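Local coordinates for protein putative alkaline phosphatase (Pseudomonas fluorescens, PDB 4F1V) that binds phosphate with high affinity in the periplasm and probably delivers it to an ABC transporter for import, at residues V254-W268 / T339-T351. Residues are numbered along the deposited sequence; the frame is centred on the assembly and turned at random.
Sequences VPVPAAADRSNPDAW and TAWKATVRASFLT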
loop_
_atom_site.group_PDB
_atom_site.type_symbol
_atom_site.label_atom_id
_atom_site.label_comp_id
_atom_site.label_asym_id
_atom_site.label_seq_id
_atom_site.Cartn_x
_atom_site.Cartn_y
_atom_site.Cartn_z
ATOM N N VAL A 254 -14.327 -5.783 4.728
ATOM C CA VAL A 254 -14.136 -4.375 5.098
ATOM C C VAL A 254 -15.348 -3.560 4.593
ATOM O O VAL A 254 -15.689 -3.601 3.404
ATOM C CB VAL A 254 -12.841 -3.829 4.499
ATOM C CG1 VAL A 254 -12.701 -2.336 4.782
ATOM C CG2 VAL A 254 -11.632 -4.626 5.041
ATOM N N PRO A 255 -16.000 -2.800 5.466
ATOM C CA PRO A 255 -17.195 -2.059 5.000
ATOM C C PRO A 255 -16.869 -0.911 4.073
ATOM O O PRO A 255 -15.804 -0.354 4.091
ATOM C CB PRO A 255 -17.807 -1.538 6.336
ATOM C CG PRO A 255 -16.596 -1.446 7.309
ATOM C CD PRO A 255 -15.749 -2.633 6.911
ATOM N N VAL A 256 -17.845 -0.572 3.189
ATOM C CA VAL A 256 -17.729 0.565 2.321
ATOM C C VAL A 256 -17.692 1.884 3.118
ATOM O O VAL A 256 -18.176 1.944 4.237
ATOM C CB VAL A 256 -18.814 0.623 1.225
ATOM C CG1 VAL A 256 -18.756 -0.654 0.372
ATOM C CG2 VAL A 256 -20.197 0.869 1.792
ATOM N N PRO A 257 -17.145 2.974 2.491
ATOM C CA PRO A 257 -17.068 4.251 3.231
ATOM C C PRO A 257 -18.446 4.722 3.647
ATOM O O PRO A 257 -19.414 4.662 2.881
ATOM C CB PRO A 257 -16.475 5.170 2.192
ATOM C CG PRO A 257 -15.586 4.259 1.367
ATOM C CD PRO A 257 -16.473 3.041 1.171
ATOM N N ALA A 258 -18.564 5.246 4.854
ATOM C CA ALA A 258 -19.840 5.680 5.413
ATOM C C ALA A 258 -20.453 6.808 4.530
ATOM O O ALA A 258 -19.816 7.845 4.314
ATOM C CB ALA A 258 -19.666 6.138 6.814
ATOM N N ALA A 259 -21.698 6.621 4.152
ATOM C CA ALA A 259 -22.364 7.515 3.204
ATOM C C ALA A 259 -22.259 8.966 3.547
ATOM O O ALA A 259 -21.949 9.810 2.682
ATOM C CB ALA A 259 -23.844 7.122 3.090
ATOM N N ALA A 260 -22.542 9.288 4.818
ATOM C CA ALA A 260 -22.606 10.707 5.181
ATOM C C ALA A 260 -21.244 11.377 5.221
ATOM O O ALA A 260 -21.121 12.613 5.325
ATOM C CB ALA A 260 -23.237 10.864 6.554
ATOM N N ASP A 261 -20.161 10.611 5.144
ATOM C CA ASP A 261 -18.770 11.072 5.279
ATOM C C ASP A 261 -18.023 11.095 3.959
ATOM O O ASP A 261 -16.846 11.419 3.937
ATOM C CB ASP A 261 -18.009 10.217 6.274
ATOM C CG ASP A 261 -18.612 10.195 7.657
ATOM O OD1 ASP A 261 -19.192 11.184 8.034
ATOM O OD2 ASP A 261 -18.475 9.095 8.316
ATOM N N ARG A 262 -18.718 10.763 2.870
ATOM C CA ARG A 262 -18.031 10.534 1.569
ATOM C C ARG A 262 -17.384 11.789 0.990
ATOM O O ARG A 262 -16.499 11.639 0.153
ATOM C CB ARG A 262 -18.950 9.833 0.607
ATOM C CG ARG A 262 -19.120 8.360 0.952
ATOM C CD ARG A 262 -20.157 7.679 0.084
ATOM N NE ARG A 262 -20.366 6.313 0.641
ATOM C CZ ARG A 262 -21.473 5.619 0.398
ATOM N NH1 ARG A 262 -22.369 5.997 -0.463
ATOM N NH2 ARG A 262 -21.685 4.491 1.089
ATOM N N SER A 263 -17.736 12.992 1.453
ATOM C CA SER A 263 -17.041 14.175 0.946
ATOM C C SER A 263 -15.686 14.339 1.600
ATOM O O SER A 263 -14.907 15.223 1.197
ATOM C CB SER A 263 -17.869 15.430 1.138
ATOM O OG SER A 263 -17.986 15.760 2.511
ATOM N N ASN A 264 -15.340 13.528 2.594
ATOM C CA ASN A 264 -14.059 13.542 3.260
ATOM C C ASN A 264 -13.162 12.484 2.660
ATOM O O ASN A 264 -13.431 11.264 2.828
ATOM C CB ASN A 264 -14.254 13.258 4.754
ATOM C CG ASN A 264 -12.970 13.330 5.536
ATOM O OD1 ASN A 264 -11.868 13.459 4.967
ATOM N ND2 ASN A 264 -13.102 13.178 6.845
ATOM N N PRO A 265 -12.089 12.828 1.929
ATOM C CA PRO A 265 -11.244 11.796 1.353
ATOM C C PRO A 265 -10.688 10.792 2.370
ATOM O O PRO A 265 -10.375 9.635 2.028
ATOM C CB PRO A 265 -10.100 12.576 0.664
ATOM C CG PRO A 265 -10.661 13.932 0.428
ATOM C CD PRO A 265 -11.653 14.190 1.544
ATOM N N ASP A 266 -10.454 11.209 3.620
ATOM C CA ASP A 266 -9.927 10.256 4.594
ATOM C C ASP A 266 -10.907 9.087 4.835
ATOM O O ASP A 266 -10.477 7.988 5.166
ATOM C CB ASP A 266 -9.649 10.979 5.919
ATOM C CG ASP A 266 -8.992 10.086 6.958
ATOM O OD1 ASP A 266 -9.670 9.663 7.916
ATOM O OD2 ASP A 266 -7.778 9.843 6.800
ATOM N N ALA A 267 -12.226 9.320 4.680
ATOM C CA ALA A 267 -13.219 8.295 4.964
ATOM C C ALA A 267 -13.165 7.162 3.994
ATOM O O ALA A 267 -13.761 6.090 4.251
ATOM C CB ALA A 267 -14.576 8.915 5.005
ATOM N N TRP A 268 -12.541 7.337 2.827
ATOM C CA TRP A 268 -12.559 6.352 1.772
ATOM C C TRP A 268 -11.532 5.236 1.930
ATOM O O TRP A 268 -11.667 4.205 1.313
ATOM C CB TRP A 268 -12.331 7.062 0.430
ATOM C CG TRP A 268 -13.634 7.687 -0.073
ATOM C CD1 TRP A 268 -14.129 8.933 0.236
ATOM C CD2 TRP A 268 -14.620 7.066 -0.888
ATOM N NE1 TRP A 268 -15.355 9.109 -0.343
ATOM C CE2 TRP A 268 -15.717 8.000 -1.035
ATOM C CE3 TRP A 268 -14.736 5.822 -1.539
ATOM C CZ2 TRP A 268 -16.846 7.708 -1.814
ATOM C CZ3 TRP A 268 -15.879 5.532 -2.277
ATOM C CH2 TRP A 268 -16.916 6.465 -2.389
ATOM N N THR A 339 -17.663 -6.391 -5.497
ATOM C CA THR A 339 -18.553 -5.750 -6.426
ATOM C C THR A 339 -19.296 -4.542 -5.795
ATOM O O THR A 339 -19.432 -3.452 -6.442
ATOM C CB THR A 339 -19.569 -6.810 -6.934
ATOM O OG1 THR A 339 -18.829 -7.883 -7.533
ATOM C CG2 THR A 339 -20.579 -6.205 -7.842
ATOM N N ALA A 340 -19.701 -4.639 -4.534
ATOM C CA ALA A 340 -20.369 -3.517 -3.860
ATOM C C ALA A 340 -19.426 -2.328 -3.579
ATOM O O ALA A 340 -19.878 -1.154 -3.587
ATOM C CB ALA A 340 -21.070 -3.999 -2.563
ATOM N N TRP A 341 -18.153 -2.602 -3.317
ATOM C CA TRP A 341 -17.142 -1.528 -3.207
ATOM C C TRP A 341 -17.005 -0.775 -4.526
ATOM O O TRP A 341 -16.989 0.449 -4.571
ATOM C CB TRP A 341 -15.793 -2.120 -2.743
ATOM C CG TRP A 341 -15.481 -1.860 -1.293
ATOM C CD1 TRP A 341 -15.659 -2.699 -0.232
ATOM C CD2 TRP A 341 -14.858 -0.670 -0.796
ATOM N NE1 TRP A 341 -15.219 -2.084 0.911
ATOM C CE2 TRP A 341 -14.687 -0.840 0.603
ATOM C CE3 TRP A 341 -14.421 0.550 -1.382
ATOM C CZ2 TRP A 341 -14.106 0.111 1.408
ATOM C CZ3 TRP A 341 -13.860 1.520 -0.571
ATOM C CH2 TRP A 341 -13.687 1.292 0.818
ATOM N N LYS A 342 -16.895 -1.542 -5.634
ATOM C CA LYS A 342 -16.784 -0.883 -6.950
ATOM C C LYS A 342 -17.986 0.026 -7.181
ATOM O O LYS A 342 -17.875 1.154 -7.686
ATOM C CB LYS A 342 -16.625 -1.873 -8.057
ATOM C CG LYS A 342 -15.391 -2.724 -8.104
ATOM C CD LYS A 342 -15.264 -3.473 -9.412
ATOM C CE LYS A 342 -14.073 -4.345 -9.623
ATOM N NZ LYS A 342 -14.084 -5.582 -8.758
ATOM N N ALA A 343 -19.203 -0.482 -6.860
ATOM C CA ALA A 343 -20.404 0.311 -7.102
ATOM C C ALA A 343 -20.425 1.602 -6.310
ATOM O O ALA A 343 -20.886 2.636 -6.808
ATOM C CB ALA A 343 -21.637 -0.539 -6.811
ATOM N N THR A 344 -19.918 1.543 -5.085
ATOM C CA THR A 344 -19.832 2.747 -4.227
ATOM C C THR A 344 -18.873 3.737 -4.815
ATOM O O THR A 344 -19.150 4.975 -4.861
ATOM C CB THR A 344 -19.487 2.316 -2.809
ATOM O OG1 THR A 344 -20.467 1.448 -2.270
ATOM C CG2 THR A 344 -19.365 3.495 -1.873
ATOM N N VAL A 345 -17.689 3.316 -5.243
ATOM C CA VAL A 345 -16.747 4.220 -5.915
ATOM C C VAL A 345 -17.409 4.864 -7.142
ATOM O O VAL A 345 -17.284 6.093 -7.341
ATOM C CB VAL A 345 -15.452 3.448 -6.271
ATOM C CG1 VAL A 345 -14.532 4.345 -7.102
ATOM C CG2 VAL A 345 -14.733 2.989 -4.985
ATOM N N ARG A 346 -18.048 4.065 -8.000
ATOM C CA ARG A 346 -18.638 4.665 -9.177
ATOM C C ARG A 346 -19.738 5.681 -8.858
ATOM O O ARG A 346 -19.869 6.721 -9.494
ATOM C CB ARG A 346 -19.250 3.573 -10.110
ATOM C CG ARG A 346 -18.253 2.577 -10.679
ATOM C CD ARG A 346 -18.771 1.797 -11.854
ATOM N NE ARG A 346 -20.021 1.173 -11.556
ATOM C CZ ARG A 346 -20.153 -0.039 -10.983
ATOM N NH1 ARG A 346 -21.399 -0.541 -10.680
ATOM N NH2 ARG A 346 -19.097 -0.779 -10.661
ATOM N N ALA A 347 -20.550 5.349 -7.837
ATOM C CA ALA A 347 -21.695 6.213 -7.517
ATOM C C ALA A 347 -21.242 7.606 -7.095
ATOM O O ALA A 347 -21.934 8.610 -7.386
ATOM C CB ALA A 347 -22.554 5.597 -6.422
ATOM N N SER A 348 -20.128 7.701 -6.418
ATOM C CA SER A 348 -19.600 9.016 -6.016
ATOM C C SER A 348 -18.791 9.709 -7.119
ATOM O O SER A 348 -18.963 10.910 -7.371
ATOM C CB SER A 348 -18.738 8.920 -4.736
ATOM O OG SER A 348 -19.514 8.660 -3.589
ATOM N N PHE A 349 -17.860 8.978 -7.737
ATOM C CA PHE A 349 -16.825 9.594 -8.547
ATOM C C PHE A 349 -17.082 9.529 -10.045
ATOM O O PHE A 349 -16.417 10.269 -10.795
ATOM C CB PHE A 349 -15.423 9.056 -8.159
ATOM C CG PHE A 349 -15.150 9.307 -6.711
ATOM C CD1 PHE A 349 -14.937 8.273 -5.799
ATOM C CD2 PHE A 349 -15.117 10.620 -6.179
ATOM C CE1 PHE A 349 -14.767 8.484 -4.478
ATOM C CE2 PHE A 349 -14.932 10.835 -4.833
ATOM C CZ PHE A 349 -14.715 9.758 -3.967
ATOM N N LEU A 350 -18.012 8.712 -10.499
ATOM C CA LEU A 350 -18.377 8.667 -11.913
ATOM C C LEU A 350 -19.775 9.223 -12.201
ATOM O O LEU A 350 -19.960 10.038 -13.102
ATOM C CB LEU A 350 -18.268 7.285 -12.532
ATOM C CG LEU A 350 -16.852 6.834 -12.827
ATOM C CD1 LEU A 350 -16.839 5.344 -13.190
ATOM C CD2 LEU A 350 -16.266 7.656 -13.956
ATOM N N THR A 351 -20.785 8.748 -11.468
ATOM C CA THR A 351 -22.174 9.100 -11.782
ATOM C C THR A 351 -22.345 10.628 -11.795
ATOM O O THR A 351 -22.086 11.303 -10.829
ATOM C CB THR A 351 -23.115 8.402 -10.808
ATOM O OG1 THR A 351 -22.862 6.977 -10.926
ATOM C CG2 THR A 351 -24.545 8.710 -11.085
HETATM O O HOH W 1 -22.634 2.465 -0.813
#
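Pro257 O is gripped side-on by two nitrogens of Arg262, NE and NH2, and the guanidinium whose rotation they fix lies against Thr344: CG2 of Thr344 sits over the centre of one face, 3.8 Å from Arg262 CZ, while Ala259 CA covers the opposite face. The OG1 branch of the same threonine, beside its own backbone N (chi1 -60°), bonds back to Ala340 O and accepts from a water that Arg262 NH2 also reaches, weakly.

The one direct hydrogen bond between the segments lies nearer their N-terminal ends, from Trp341 NE1 to Val254 O at 3.0 Å; it is nearly straight (164°), in the plane of the indole but well above that of the carbonyl. The chain then runs over a single face of this indole. Val256 CG1 makes a CH-pi contact with the five-membered ring, 3.7 Å from its centroid and almost on the normal, and Pro257 CD does the same over the six-membered ring.

Pro257 wedges into the corner between two indoles: CD and CG lie over Trp341, and CG also rests on a face of Trp268. The other face of Trp268 receives the edge of Phe349, the six-membered rings having centroids 4.7 Å apart and planes at 55°. What fixes the turn of Trp268 is its NE1, bonded to a lone pair of Arg262 O at 2.8 Å, while Ser348 OG and Thr344 O lie at its far edge, the nearer being Ser348 OG at 3.3 Å from Trp268 CZ2.

This packing lays the loop that follows helix 248-252 along helix 339-349, in one lobe of the venus-flytrap fold. Beyond the loop, Trp341 and Phe349 also touch strand 85-94, an outermost strand of the five-stranded sheet, at Pro89 and at Ile86 and Val88.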